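Local coordinates for TolA protein (PDB 4G7X) that probably links the inner-membrane and outer-membrane components of the Tol-Pal cell-envelope system, at residues Gln42-Thr45 with Ser46-Arg50. Numbering follows the deposited sequence.
Sequences QFVT and SEVGR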
ATOM      1  N   GLN B  42      18.181  -5.716  20.508  1.00 13.46           N
ATOM      2  CA  GLN B  42      19.131  -6.149  19.482  1.00 13.31           C
ATOM      3  C   GLN B  42      18.468  -7.056  18.451  1.00 13.63           C
ATOM      4  O   GLN B  42      18.685  -6.900  17.248  1.00 13.30           O
ATOM      5  CB  GLN B  42      20.333  -6.856  20.114  1.00 12.89           C
ATOM      6  CG  GLN B  42      21.209  -5.914  20.921  1.00 12.57           C
ATOM      7  CD  GLN B  42      22.478  -6.558  21.439  1.00 12.34           C
ATOM      8  OE1 GLN B  42      22.650  -7.778  21.386  1.00 12.45           O
ATOM      9  NE2 GLN B  42      23.383  -5.727  21.946  1.00 11.85           N
ATOM     10  N   PHE B  43      17.655  -7.992  18.928  1.00 13.92           N
ATOM     11  CA  PHE B  43      16.943  -8.910  18.046  1.00 14.36           C
ATOM     12  C   PHE B  43      15.973  -8.163  17.135  1.00 14.11           C
ATOM     13  O   PHE B  43      15.933  -8.413  15.931  1.00 14.05           O
ATOM     14  CB  PHE B  43      16.219  -9.992  18.849  1.00 15.35           C
ATOM     15  CG  PHE B  43      15.392 -10.922  18.004  1.00 16.22           C
ATOM     16  CD1 PHE B  43      15.995 -11.928  17.255  1.00 16.69           C
ATOM     17  CD2 PHE B  43      14.007 -10.793  17.959  1.00 16.63           C
ATOM     18  CE1 PHE B  43      15.232 -12.788  16.475  1.00 17.00           C
ATOM     19  CE2 PHE B  43      13.240 -11.648  17.183  1.00 16.95           C
ATOM     20  CZ  PHE B  43      13.854 -12.648  16.443  1.00 17.07           C
ATOM     21  N   VAL B  44      15.211  -7.237  17.709  1.00 13.56           N
ATOM     22  CA  VAL B  44      14.249  -6.447  16.936  1.00 13.53           C
ATOM     23  C   VAL B  44      14.961  -5.614  15.868  1.00 13.72           C
ATOM     24  O   VAL B  44      14.551  -5.607  14.712  1.00 13.57           O
ATOM     25  CB  VAL B  44      13.356  -5.570  17.847  1.00 13.47           C
ATOM     26  CG1 VAL B  44      12.467  -4.649  17.022  1.00 13.65           C
ATOM     27  CG2 VAL B  44      12.502  -6.443  18.756  1.00 13.58           C
ATOM     28  N   THR B  45      16.044  -4.943  16.248  1.00 13.59           N
ATOM     29  CA  THR B  45      16.815  -4.135  15.306  1.00 13.57           C
ATOM     30  C   THR B  45      17.343  -4.997  14.150  1.00 13.76           C
ATOM     31  O   THR B  45      17.250  -4.608  12.980  1.00 13.76           O
ATOM     32  CB  THR B  45      17.953  -3.386  16.029  1.00 13.64           C
ATOM     33  OG1 THR B  45      17.383  -2.523  17.023  1.00 13.64           O
ATOM     34  CG2 THR B  45      18.779  -2.542  15.059  1.00 14.08           C
ATOM     35  N   SER B  46      17.863  -6.177  14.479  1.00 14.03           N
ATOM     36  CA  SER B  46      18.361  -7.118  13.478  1.00 14.64           C
ATOM     37  C   SER B  46      17.255  -7.567  12.521  1.00 14.87           C
ATOM     38  O   SER B  46      17.447  -7.575  11.305  1.00 15.12           O
ATOM     39  CB  SER B  46      19.006  -8.332  14.157  1.00 14.71           C
ATOM     40  OG  SER B  46      19.591  -9.209  13.206  1.00 15.39           O
ATOM     41  N   GLU B  47      16.102  -7.928  13.082  1.00 15.37           N
ATOM     42  CA  GLU B  47      14.967  -8.409  12.295  1.00 16.01           C
ATOM     43  C   GLU B  47      14.368  -7.342  11.381  1.00 15.99           C
ATOM     44  O   GLU B  47      13.963  -7.648  10.257  1.00 15.66           O
ATOM     45  CB  GLU B  47      13.897  -9.016  13.205  1.00 16.89           C
ATOM     46  CG  GLU B  47      14.281 -10.379  13.758  1.00 17.72           C
ATOM     47  CD  GLU B  47      14.340 -11.449  12.684  1.00 18.47           C
ATOM     48  OE1 GLU B  47      15.432 -11.668  12.123  1.00 18.80           O
ATOM     49  OE2 GLU B  47      13.291 -12.057  12.384  1.00 19.65           O
ATOM     50  N   VAL B  48      14.322  -6.099  11.856  1.00 16.03           N
ATOM     51  CA  VAL B  48      13.870  -4.971  11.035  1.00 16.52           C
ATOM     52  C   VAL B  48      14.778  -4.781   9.822  1.00 16.48           C
ATOM     53  O   VAL B  48      14.301  -4.517   8.713  1.00 16.26           O
ATOM     54  CB  VAL B  48      13.742  -3.670  11.862  1.00 16.86           C
ATOM     55  CG1 VAL B  48      13.548  -2.450  10.968  1.00 17.15           C
ATOM     56  CG2 VAL B  48      12.578  -3.795  12.829  1.00 16.85           C
ATOM     57  N   GLY B  49      16.084  -4.937  10.030  1.00 16.08           N
ATOM     58  CA  GLY B  49      17.045  -4.883   8.934  1.00 15.83           C
ATOM     59  C   GLY B  49      16.833  -6.012   7.940  1.00 15.49           C
ATOM     60  O   GLY B  49      16.843  -5.786   6.726  1.00 15.60           O
ATOM     61  N   ARG B  50      16.619  -7.221   8.457  1.00 15.41           N
ATOM     62  CA  ARG B  50      16.461  -8.412   7.621  1.00 15.33           C
ATOM     63  C   ARG B  50      15.190  -8.349   6.772  1.00 14.62           C
ATOM     64  O   ARG B  50      15.241  -8.564   5.558  1.00 14.10           O
ATOM     65  CB  ARG B  50      16.488  -9.689   8.472  1.00 16.29           C
ATOM     66  CG  ARG B  50      16.636 -10.962   7.653  1.00 17.59           C
ATOM     67  CD  ARG B  50      16.864 -12.195   8.513  1.00 18.52           C
ATOM     68  NE  ARG B  50      15.705 -12.543   9.335  1.00 19.48           N
ATOM     69  CZ  ARG B  50      14.644 -13.226   8.911  1.00 20.02           C
ATOM     70  NH1 ARG B  50      14.557 -13.639   7.650  1.00 20.71           N
ATOM     71  NH2 ARG B  50      13.653 -13.486   9.753  1.00 20.44           N
TER
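Phe43 and Glu47 meet one helical turn apart in a local i to i+4 contact near the start of helix 38-62, the long N-terminal helix of the TolA C-terminal domain. The contact is a CH-pi interaction: Glu47 CG sits over one face of the Phe43 ring, 3.8 Å from its centroid and 20° off the ring normal. It is displaced toward the rim, and the closest ring atom is Phe43 CZ, 3.5 Å from Glu47 CG. The Phe43 ring is swung along the helix toward Glu47 by a chi1 of 176°, which sets CG anti to the backbone N. The Glu47 chain bends at chi2 (-68°), which turns its carboxylate on toward Arg50, with the carboxylate plane turned only slightly from that of the ring. Arg50 grips this group side-on in a two-bonded salt bridge, one nitrogen to each oxygen: NE reaches Glu47 OE1 at 2.9 Å in a nearly straight bond, and NH2 reaches Glu47 OE2 at 3.0 Å through the syn lone pair. Beneath the side chains, Ser46, Glu47, Val48 and Gly49 donate their amides to the carbonyls of Gln42, Phe43, Val44 and Thr45, the regular alpha-helical pattern; Glu47 N to Phe43 O measures 2.9 Å. On an adjoining side, Val44 CG1 and Val48 CG2 make a looser apolar contact at 4.3 Å. Val44, Glu47 and Val48 also touch helix 122-128, while Phe43 and Glu47 reach Gln121 just ahead of it. Thr45 turns its hydroxyl back to Gln41 O. Glu47 thus offers its CG methylene to an aromatic face and its two oxygens to a guanidinium; the paired bonds limit rotation of the carboxylate, and the positive partner would be expected to favour its ionised form.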